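Local coordinates for glycosyl hydrolase (Rhizobium leguminosarum bv. trifolii, PDB 5NDX), which probably hydrolyses O-glycosidic bonds as a family 39 glycosyl hydrolase, a bacterial orthologue of human alpha-L-iduronidase, at residues A81-I86 with A129-D134; D118-T123 with A168-I173; E135-Y140 with D174-M179. The protein carries 2 engineered substitutions. All blocks are in the same frame, centred on the assembly; numbering follows the deposited sequence.

In the fold
The three contacts join consecutive beta-alpha units of the TIM barrel, on the same side of the chain's centre. Contact 1 pairs helix 76-87 with the end of helix 110-131, just before helix 133-136; contact 2 pairs the middle of helix 110-131 with the end of helix 155-171; contact 3 pairs the connections leading into neighbouring strands 140-142 and 179-184. Along the chain contact 1 closes before contact 3 opens, while contact 2 crosses both. Their centres lie about 16 Å (1 and 2), 13 Å (1 and 3) and 11 Å (2 and 3) apart. Met133 on Ile173, Ile86 on Trp139 and Leu170 on Met179 join them. Contact 3 holds Tyr140, which lines one of two 8U8 sites, at the N-terminal ends of the barrel strands.

Contact 1: residues A81-I86 with A129-D134; sequences ALDVMI and ARYGMD
Asp83 carries the polar half of this contact, meeting Arg130 and Tyr131 with one carboxylate. Arg130 grips it side-on: NE gives a 2.9 Å bond to Asp83 OD1 and NH2 a 2.8 Å bond to Asp83 OD2. Both bonds are nearly straight, at 176°, and both use the syn lone pairs, with carboxylate and guanidinium only 11° from coplanar. The arginine chain is extended from CG to NE, with CG placed opposite the backbone N (chi1 -168°), which carries the guanidinium across to helix 76-87. Asp79 adds a long, weak ion pair to Arg130 NH1. Tyr131 donates its hydroxyl to the same carboxylate, OH to Asp83 OD1 being 2.6 Å, and approaches on the anti side, somewhat out of the carboxylate plane. OD1 thus accepts from two donors, and the two residues fix the rotation of the carboxylate. A leucine here would probably leave the Arg130 charge without its main mate and set the Tyr131 hydroxyl free to turn.

The apolar half is built on the ring of Tyr131. Ile86 CG1 sits over the centre of one face in a CH-pi contact, 4.0 Å from the ring centroid, while Arg130 CG lies over the opposite face toward the rim, so the ring is sandwiched. Leu82 CB packs against the phenol end, 4.1 Å from Tyr131 CZ, and Leu82 also touches Phe94 of strand 91-95.

Tyr131 closes helix 110-131; Gly132, with positive phi, leaves that helix and stands at the N-cap position of helix 133-136. The arrangement is helix-to-helix packing between neighbouring units on the outside of a TIM barrel, here held by a surface salt bridge beside an aromatic contact.

Contact 2: residues D118-T123 with A168-I173; sequences DLVTAT and AGLDAI
Val120 lies over the backbone of Gly169 and reaches on to Leu170, its CG1 meeting Leu170 CD2 at 3.6 Å. This is close packing of two neighbouring outer helices of the TIM barrel, 110-131 and 155-171, and the glycine is what lets them come so near: the CA atoms of Thr121 and Gly169 are 4.5 Å apart, and a CB on Gly169 would run into Val120 CB. With CG1 placed opposite the backbone N (chi1 174°), Val120 sends this methyl along the glycine toward Leu170, whose CD2 branch meets it obliquely. Leu170 also touches Val124, one turn further on.

On the more exposed flank Thr121 divides its two branches. CG2 packs against Ala172 CB and, at 4.0 Å, Ile173 CG1, where the chain is about to enter the connection to the next strand. OG1 lies between Gly169 O and Arg117 O of its own helix, which must share or alternate for its one proton. The CA of Thr121 adds a weak, bent C-H...O contact to Gly169 O at 3.3 Å. Toward that same carbonyl the hydroxyl lies in plane, on a lone pair, with Thr121 OG1 to Gly169 O at 2.6 Å and a C=O...OG1 angle of 111°.

Contact 3: residues E135-Y140 with D174-M179; sequences ELRTWY and DPSLPM. With 8U8 ((2~{R},3~{S},4~{S},5~{R},6~{S})-6-(4-methyl-2-oxidanylidene-chromen-7-yl)oxy-3,4,5-tris(oxidanyl)oxane-2-carboxylic acid), chain N.
The Tyr140 ring carries the bicyclic coumarin of the bound 8U8 on one face, with C12 of the ligand 3.5 Å above its plane and over its centre; Pro178 CB meets the ring obliquely, 3.7 Å from Tyr140 CD2. Trp139 takes Leu136 CD2 over one face toward the rim, and at its edge NE1 donates to Glu135 OE2 in the indole plane, at 168°. The guanidinium of Arg137 has Asp174 OD2 over one face, NH1 to OD2 being 2.7 Å: an ion pair held by charge alone, since the oxygen lies well out of the plane. Ser176 OG stands at the guanidinium edge.

The end of helix 133-136 with its turn, and the loop after helix 155-171, lead into neighbouring parallel strands of the TIM barrel, 140-142 and 179-184. Tyr140 opens strand 140-142, at the N-terminal end of the barrel, where this 8U8 binds. Leu177, its CG opposite the carbonyl carbon (chi1 -64°), presents CD2 to Leu136 O at 3.6 Å and to Arg137 CG. A water bridges the backbones, donating to Arg137 O and Ser176 O. Asp174 OD1 forms an Asx turn by accepting Ser176 N at 3.1 Å and also takes the Ser176 hydroxyl, OG to OD1 2.6 Å, both from the same face of the carboxylate.

Contact 1: residues A81-I86 with A129-D134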
loop_
_atom_site.group_PDB
_atom_site.type_symbol
_atom_site.label_atom_id
_atom_site.label_comp_id
_atom_site.label_asym_id
_atom_site.label_seq_id
_atom_site.Cartn_x
_atom_site.Cartn_y
_atom_site.Cartn_z
ATOM N N ALA A 81 0.801 11.857 15.775
ATOM C CA ALA A 81 1.110 10.775 14.866
ATOM C C ALA A 81 -0.164 10.033 14.423
ATOM O O ALA A 81 -0.353 9.784 13.232
ATOM C CB ALA A 81 2.076 9.804 15.518
ATOM N N LEU A 82 -1.023 9.695 15.377
ATOM C CA LEU A 82 -2.309 9.085 15.051
ATOM C C LEU A 82 -3.226 10.047 14.341
ATOM O O LEU A 82 -3.930 9.627 13.407
ATOM C CB LEU A 82 -2.984 8.478 16.263
ATOM C CG LEU A 82 -2.144 7.375 16.930
ATOM C CD1 LEU A 82 -2.810 6.871 18.192
ATOM C CD2 LEU A 82 -1.889 6.225 15.964
ATOM N N ASP A 83 -3.230 11.324 14.734
ATOM C CA ASP A 83 -4.112 12.282 14.077
ATOM C C ASP A 83 -3.792 12.401 12.580
ATOM O O ASP A 83 -4.704 12.512 11.779
ATOM C CB ASP A 83 -4.003 13.679 14.678
ATOM C CG ASP A 83 -4.715 13.834 16.003
ATOM O OD1 ASP A 83 -5.465 12.958 16.482
ATOM O OD2 ASP A 83 -4.452 14.873 16.596
ATOM N N VAL A 84 -2.515 12.414 12.197
ATOM C CA VAL A 84 -2.202 12.480 10.761
ATOM C C VAL A 84 -2.682 11.280 9.983
ATOM O O VAL A 84 -3.038 11.444 8.831
ATOM C CB VAL A 84 -0.691 12.620 10.291
ATOM C CG1 VAL A 84 -0.353 14.032 10.126
ATOM C CG2 VAL A 84 0.317 11.819 11.045
ATOM N N MET A 85 -2.613 10.093 10.571
ATOM C CA MET A 85 -3.178 8.921 9.914
ATOM C C MET A 85 -4.684 9.074 9.697
ATOM O O MET A 85 -5.142 8.995 8.566
ATOM C CB MET A 85 -2.936 7.658 10.705
ATOM C CG MET A 85 -1.479 7.301 10.919
ATOM S SD MET A 85 -1.513 5.606 11.530
ATOM C CE MET A 85 0.107 5.630 12.197
ATOM N N ILE A 86 -5.420 9.346 10.772
ATOM C CA ILE A 86 -6.896 9.478 10.740
ATOM C C ILE A 86 -7.360 10.552 9.745
ATOM O O ILE A 86 -8.248 10.335 8.954
ATOM C CB ILE A 86 -7.483 9.734 12.150
ATOM C CG1 ILE A 86 -7.618 8.446 12.985
ATOM C CG2 ILE A 86 -8.939 10.241 12.082
ATOM C CD1 ILE A 86 -6.588 7.364 12.829
ATOM N N ALA A 129 -11.903 7.628 23.127
ATOM C CA ALA A 129 -12.495 8.936 23.428
ATOM C C ALA A 129 -12.220 9.988 22.357
ATOM O O ALA A 129 -13.099 10.783 22.017
ATOM C CB ALA A 129 -11.964 9.446 24.743
ATOM N N ARG A 130 -10.978 10.023 21.860
ATOM C CA ARG A 130 -10.567 11.080 20.928
ATOM C C ARG A 130 -11.224 10.914 19.563
ATOM O O ARG A 130 -11.660 11.893 18.965
ATOM C CB ARG A 130 -9.028 11.062 20.763
ATOM C CG ARG A 130 -8.396 12.254 20.069
ATOM C CD ARG A 130 -6.875 12.021 19.955
ATOM N NE ARG A 130 -6.197 13.131 19.311
ATOM C CZ ARG A 130 -5.898 14.289 19.911
ATOM N NH1 ARG A 130 -6.267 14.504 21.151
ATOM N NH2 ARG A 130 -5.283 15.264 19.264
ATOM N N TYR A 131 -11.287 9.685 19.064
ATOM C CA TYR A 131 -11.808 9.413 17.727
ATOM C C TYR A 131 -13.156 8.727 17.670
ATOM O O TYR A 131 -13.728 8.646 16.604
ATOM C CB TYR A 131 -10.832 8.525 16.946
ATOM C CG TYR A 131 -9.426 9.038 16.907
ATOM C CD1 TYR A 131 -9.148 10.313 16.448
ATOM C CD2 TYR A 131 -8.374 8.233 17.303
ATOM C CE1 TYR A 131 -7.835 10.795 16.424
ATOM C CE2 TYR A 131 -7.076 8.688 17.278
ATOM C CZ TYR A 131 -6.802 9.965 16.825
ATOM O OH TYR A 131 -5.501 10.405 16.828
ATOM N N GLY A 132 -13.660 8.224 18.790
ATOM C CA GLY A 132 -14.872 7.385 18.793
ATOM C C GLY A 132 -14.484 5.920 18.812
ATOM O O GLY A 132 -13.449 5.500 18.193
ATOM N N MET A 133 -15.282 5.138 19.526
ATOM C CA MET A 133 -15.034 3.711 19.630
ATOM C C MET A 133 -15.305 2.977 18.299
ATOM O O MET A 133 -14.671 1.965 18.040
ATOM C CB MET A 133 -15.786 3.078 20.829
ATOM C CG MET A 133 -15.136 3.329 22.239
ATOM S SD MET A 133 -13.530 2.577 22.757
ATOM C CE MET A 133 -13.523 0.817 22.331
ATOM N N ASP A 134 -16.203 3.469 17.466
ATOM C CA ASP A 134 -16.358 2.921 16.130
ATOM C C ASP A 134 -14.995 2.960 15.369
ATOM O O ASP A 134 -14.603 1.930 14.826
ATOM C CB ASP A 134 -17.458 3.649 15.352
ATOM C CG ASP A 134 -18.874 3.262 15.825
ATOM O OD1 ASP A 134 -19.018 2.313 16.660
ATOM O OD2 ASP A 134 -19.850 3.903 15.348
#

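Contact 2: residues D118-T123 with A168-I173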
loop_
_atom_site.group_PDB
_atom_site.type_symbol
_atom_site.label_atom_id
_atom_site.label_comp_id
_atom_site.label_asym_id
_atom_site.label_seq_id
_atom_site.Cartn_x
_atom_site.Cartn_y
_atom_site.Cartn_z
ATOM N N ASP A 118 -1.657 -1.683 31.804
ATOM C CA ASP A 118 -2.309 -0.404 32.064
ATOM C C ASP A 118 -2.022 0.611 30.958
ATOM O O ASP A 118 -2.878 1.403 30.651
ATOM C CB ASP A 118 -1.892 0.169 33.419
ATOM C CG ASP A 118 -2.428 -0.652 34.615
ATOM O OD1 ASP A 118 -3.373 -1.471 34.475
ATOM O OD2 ASP A 118 -1.889 -0.438 35.708
ATOM N N LEU A 119 -0.818 0.586 30.390
ATOM C CA LEU A 119 -0.477 1.422 29.227
ATOM C C LEU A 119 -1.414 1.125 28.018
ATOM O O LEU A 119 -2.009 2.027 27.430
ATOM C CB LEU A 119 0.994 1.224 28.877
ATOM C CG LEU A 119 1.426 1.763 27.520
ATOM C CD1 LEU A 119 1.196 3.265 27.466
ATOM C CD2 LEU A 119 2.872 1.386 27.300
ATOM N N VAL A 120 -1.624 -0.158 27.742
ATOM C CA VAL A 120 -2.480 -0.592 26.642
ATOM C C VAL A 120 -3.908 -0.118 26.906
ATOM O O VAL A 120 -4.578 0.485 26.038
ATOM C CB VAL A 120 -2.361 -2.121 26.414
ATOM C CG1 VAL A 120 -3.366 -2.615 25.375
ATOM C CG2 VAL A 120 -0.944 -2.481 25.971
ATOM N N THR A 121 -4.378 -0.339 28.126
ATOM C CA THR A 121 -5.708 0.123 28.518
ATOM C C THR A 121 -5.829 1.628 28.368
ATOM O O THR A 121 -6.799 2.095 27.777
ATOM C CB THR A 121 -6.046 -0.319 29.979
ATOM O OG1 THR A 121 -6.157 -1.749 30.003
ATOM C CG2 THR A 121 -7.374 0.272 30.437
ATOM N N ALA A 122 -4.847 2.381 28.872
ATOM C CA ALA A 122 -4.885 3.840 28.746
ATOM C C ALA A 122 -4.907 4.324 27.250
ATOM O O ALA A 122 -5.576 5.333 26.897
ATOM C CB ALA A 122 -3.712 4.464 29.506
ATOM N N THR A 123 -4.213 3.586 26.395
ATOM C CA THR A 123 -4.141 3.896 24.963
ATOM C C THR A 123 -5.511 3.801 24.340
ATOM O O THR A 123 -5.999 4.742 23.702
ATOM C CB THR A 123 -3.192 2.920 24.242
ATOM O OG1 THR A 123 -1.913 2.927 24.872
ATOM C CG2 THR A 123 -3.035 3.288 22.781
ATOM N N ALA A 168 -4.993 -8.495 28.123
ATOM C CA ALA A 168 -5.762 -7.979 29.309
ATOM C C ALA A 168 -5.959 -6.463 29.182
ATOM O O ALA A 168 -7.010 -5.933 29.552
ATOM C CB ALA A 168 -5.046 -8.306 30.607
ATOM N N GLY A 169 -4.946 -5.771 28.647
ATOM C CA GLY A 169 -5.045 -4.318 28.471
ATOM C C GLY A 169 -6.168 -3.885 27.539
ATOM O O GLY A 169 -6.889 -2.903 27.796
ATOM N N LEU A 170 -6.323 -4.617 26.444
ATOM C CA LEU A 170 -7.429 -4.328 25.517
ATOM C C LEU A 170 -8.760 -4.770 26.151
ATOM O O LEU A 170 -9.766 -4.080 25.994
ATOM C CB LEU A 170 -7.253 -5.062 24.182
ATOM C CG LEU A 170 -5.979 -4.729 23.386
ATOM C CD1 LEU A 170 -5.843 -5.637 22.178
ATOM C CD2 LEU A 170 -5.973 -3.280 22.954
ATOM N N ASP A 171 -8.773 -5.955 26.758
ATOM C CA ASP A 171 -10.018 -6.501 27.360
ATOM C C ASP A 171 -10.612 -5.576 28.438
ATOM O O ASP A 171 -11.823 -5.488 28.527
ATOM C CB ASP A 171 -9.827 -7.927 27.919
ATOM C CG ASP A 171 -9.766 -8.991 26.817
ATOM O OD1 ASP A 171 -9.833 -8.620 25.630
ATOM O OD2 ASP A 171 -9.655 -10.205 27.118
ATOM N N ALA A 172 -9.777 -4.832 29.185
ATOM C CA ALA A 172 -10.310 -3.878 30.182
ATOM C C ALA A 172 -11.275 -2.862 29.577
ATOM O O ALA A 172 -12.161 -2.421 30.246
ATOM C CB ALA A 172 -9.194 -3.148 30.917
ATOM N N ILE A 173 -11.100 -2.479 28.326
ATOM C CA ILE A 173 -12.002 -1.528 27.700
ATOM C C ILE A 173 -12.895 -2.242 26.701
ATOM O O ILE A 173 -14.073 -1.911 26.623
ATOM C CB ILE A 173 -11.240 -0.438 26.923
ATOM C CG1 ILE A 173 -10.372 0.409 27.856
ATOM C CG2 ILE A 173 -12.215 0.437 26.112
ATOM C CD1 ILE A 173 -11.072 1.630 28.422
#

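Contact 3: residues E135-Y140 with D174-M179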
loop_
_atom_site.group_PDB
_atom_site.type_symbol
_atom_site.label_atom_id
_atom_site.label_comp_id
_atom_site.label_asym_id
_atom_site.label_seq_id
_atom_site.Cartn_x
_atom_site.Cartn_y
_atom_site.Cartn_z
ATOM N N GLU A 135 -14.266 4.093 15.438
ATOM C CA GLU A 135 -12.943 4.218 14.796
ATOM C C GLU A 135 -11.995 3.195 15.358
ATOM O O GLU A 135 -11.396 2.453 14.579
ATOM C CB GLU A 135 -12.352 5.636 14.874
ATOM C CG GLU A 135 -10.916 5.794 14.335
ATOM C CD GLU A 135 -10.769 5.521 12.841
ATOM O OE1 GLU A 135 -11.716 5.750 12.105
ATOM O OE2 GLU A 135 -9.706 5.050 12.390
ATOM N N LEU A 136 -11.899 3.113 16.686
ATOM C CA LEU A 136 -10.994 2.146 17.325
ATOM C C LEU A 136 -11.198 0.694 16.907
ATOM O O LEU A 136 -10.240 -0.081 16.722
ATOM C CB LEU A 136 -11.091 2.228 18.856
ATOM C CG LEU A 136 -9.893 2.752 19.623
ATOM C CD1 LEU A 136 -8.856 1.708 19.740
ATOM C CD2 LEU A 136 -9.284 3.977 18.972
ATOM N N ARG A 137 -12.455 0.329 16.806
ATOM C CA ARG A 137 -12.819 -1.006 16.465
ATOM C C ARG A 137 -12.478 -1.362 15.021
ATOM O O ARG A 137 -12.586 -2.507 14.705
ATOM C CB ARG A 137 -14.334 -1.246 16.687
ATOM C CG ARG A 137 -14.691 -1.408 18.154
ATOM C CD ARG A 137 -16.196 -1.554 18.347
ATOM N NE ARG A 137 -16.710 -0.667 19.388
ATOM C CZ ARG A 137 -17.210 -1.030 20.576
ATOM N NH1 ARG A 137 -17.258 -2.301 20.968
ATOM N NH2 ARG A 137 -17.653 -0.096 21.418
ATOM N N THR A 138 -12.166 -0.394 14.158
ATOM C CA THR A 138 -11.695 -0.681 12.790
ATOM C C THR A 138 -10.171 -0.941 12.749
ATOM O O THR A 138 -9.640 -1.296 11.670
ATOM C CB THR A 138 -12.051 0.439 11.785
ATOM O OG1 THR A 138 -11.286 1.623 12.072
ATOM C CG2 THR A 138 -13.633 0.732 11.735
ATOM N N TRP A 139 -9.477 -0.800 13.895
ATOM C CA TRP A 139 -8.036 -0.982 13.941
ATOM C C TRP A 139 -7.718 -2.439 14.210
ATOM O O TRP A 139 -8.627 -3.200 14.525
ATOM C CB TRP A 139 -7.405 -0.133 14.991
ATOM C CG TRP A 139 -7.572 1.339 14.818
ATOM C CD1 TRP A 139 -8.267 1.985 13.868
ATOM C CD2 TRP A 139 -7.067 2.338 15.705
ATOM N NE1 TRP A 139 -8.222 3.354 14.088
ATOM C CE2 TRP A 139 -7.469 3.590 15.205
ATOM C CE3 TRP A 139 -6.235 2.300 16.837
ATOM C CZ2 TRP A 139 -7.121 4.784 15.820
ATOM C CZ3 TRP A 139 -5.879 3.502 17.443
ATOM C CH2 TRP A 139 -6.325 4.714 16.943
ATOM N N TYR A 140 -6.458 -2.838 13.982
ATOM C CA TYR A 140 -5.943 -4.139 14.434
ATOM C C TYR A 140 -4.755 -3.858 15.325
ATOM O O TYR A 140 -3.988 -2.967 15.041
ATOM C CB TYR A 140 -5.574 -5.075 13.273
ATOM C CG TYR A 140 -6.774 -5.447 12.459
ATOM C CD1 TYR A 140 -7.241 -4.612 11.464
ATOM C CD2 TYR A 140 -7.489 -6.604 12.728
ATOM C CE1 TYR A 140 -8.407 -4.921 10.757
ATOM C CE2 TYR A 140 -8.644 -6.948 11.996
ATOM C CZ TYR A 140 -9.124 -6.096 11.039
ATOM O OH TYR A 140 -10.290 -6.432 10.321
ATOM N N ASP A 174 -12.354 -3.159 25.877
ATOM C CA ASP A 174 -13.163 -3.725 24.783
ATOM C C ASP A 174 -12.560 -4.988 24.196
ATOM O O ASP A 174 -11.613 -4.899 23.396
ATOM C CB ASP A 174 -13.366 -2.648 23.710
ATOM C CG ASP A 174 -14.379 -3.026 22.665
ATOM O OD1 ASP A 174 -14.856 -4.193 22.603
ATOM O OD2 ASP A 174 -14.669 -2.117 21.861
ATOM N N PRO A 175 -13.102 -6.163 24.563
ATOM C CA PRO A 175 -12.538 -7.417 24.071
ATOM C C PRO A 175 -12.720 -7.699 22.585
ATOM O O PRO A 175 -12.109 -8.644 22.061
ATOM C CB PRO A 175 -13.284 -8.498 24.888
ATOM C CG PRO A 175 -13.813 -7.777 26.071
ATOM C CD PRO A 175 -14.214 -6.444 25.497
ATOM N N SER A 176 -13.557 -6.921 21.915
ATOM C CA SER A 176 -13.667 -7.045 20.487
ATOM C C SER A 176 -12.556 -6.254 19.716
ATOM O O SER A 176 -12.560 -6.249 18.499
ATOM C CB SER A 176 -15.083 -6.617 20.062
ATOM O OG SER A 176 -15.185 -5.228 20.223
ATOM N N LEU A 177 -11.626 -5.577 20.392
ATOM C CA LEU A 177 -10.490 -4.975 19.689
ATOM C C LEU A 177 -9.565 -6.125 19.254
ATOM O O LEU A 177 -9.041 -6.868 20.123
ATOM C CB LEU A 177 -9.721 -3.986 20.569
ATOM C CG LEU A 177 -10.583 -2.788 20.969
ATOM C CD1 LEU A 177 -9.911 -1.985 22.071
ATOM C CD2 LEU A 177 -10.981 -1.902 19.794
ATOM N N PRO A 178 -9.368 -6.303 17.943
ATOM C CA PRO A 178 -8.607 -7.519 17.571
ATOM C C PRO A 178 -7.123 -7.495 17.983
ATOM O O PRO A 178 -6.492 -6.443 17.970
ATOM C CB PRO A 178 -8.755 -7.558 16.050
ATOM C CG PRO A 178 -9.936 -6.726 15.740
ATOM C CD PRO A 178 -9.907 -5.626 16.748
ATOM N N MET A 179 -6.639 -8.629 18.464
ATOM C CA MET A 179 -5.279 -8.784 18.915
ATOM C C MET A 179 -4.675 -9.994 18.234
ATOM O O MET A 179 -5.332 -11.024 18.087
ATOM C CB MET A 179 -5.199 -9.017 20.406
ATOM C CG MET A 179 -3.761 -9.152 20.909
ATOM S SD MET A 179 -2.799 -7.635 20.671
ATOM C CE MET A 179 -1.112 -8.218 20.900
HETATM C C15 8U8 N . -4.371 -7.866 10.895
HETATM C C13 8U8 N . -5.582 -8.317 10.364
HETATM C C14 8U8 N . -6.218 -9.419 10.921
HETATM C C16 8U8 N . -7.459 -9.821 10.445
HETATM O O9 8U8 N . -7.980 -10.826 10.910
HETATM O O8 8U8 N . -8.027 -9.189 9.384
HETATM C C11 8U8 N . -7.449 -8.086 8.864
HETATM C C10 8U8 N . -8.155 -7.463 7.864
HETATM C C12 8U8 N . -6.223 -7.632 9.327
HETATM C C7 8U8 N . -5.706 -6.475 8.742
HETATM C C8 8U8 N . -6.412 -5.847 7.723
HETATM C C9 8U8 N . -7.648 -6.323 7.278
HETATM O O2 8U8 N . -8.311 -5.654 6.281
HETATM C C5 8U8 N . -9.743 -5.849 6.136
HETATM O O1 8U8 N . -9.787 -7.000 5.275
HETATM C C1 8U8 N . -11.073 -7.431 4.776
HETATM C C6 8U8 N . -12.012 -7.914 5.938
HETATM O O7 8U8 N . -11.499 -8.331 6.995
HETATM O O6 8U8 N . -13.233 -7.791 5.755
HETATM C C2 8U8 N . -11.655 -6.240 4.019
HETATM O O5 8U8 N . -12.955 -6.546 3.425
HETATM C C3 8U8 N . -11.758 -5.015 4.957
HETATM O O4 8U8 N . -12.213 -3.930 4.192
HETATM C C4 8U8 N . -10.374 -4.659 5.501
HETATM O O3 8U8 N . -10.441 -3.598 6.457
HETATM O O HOH W 1 -13.444 -4.508 16.588
#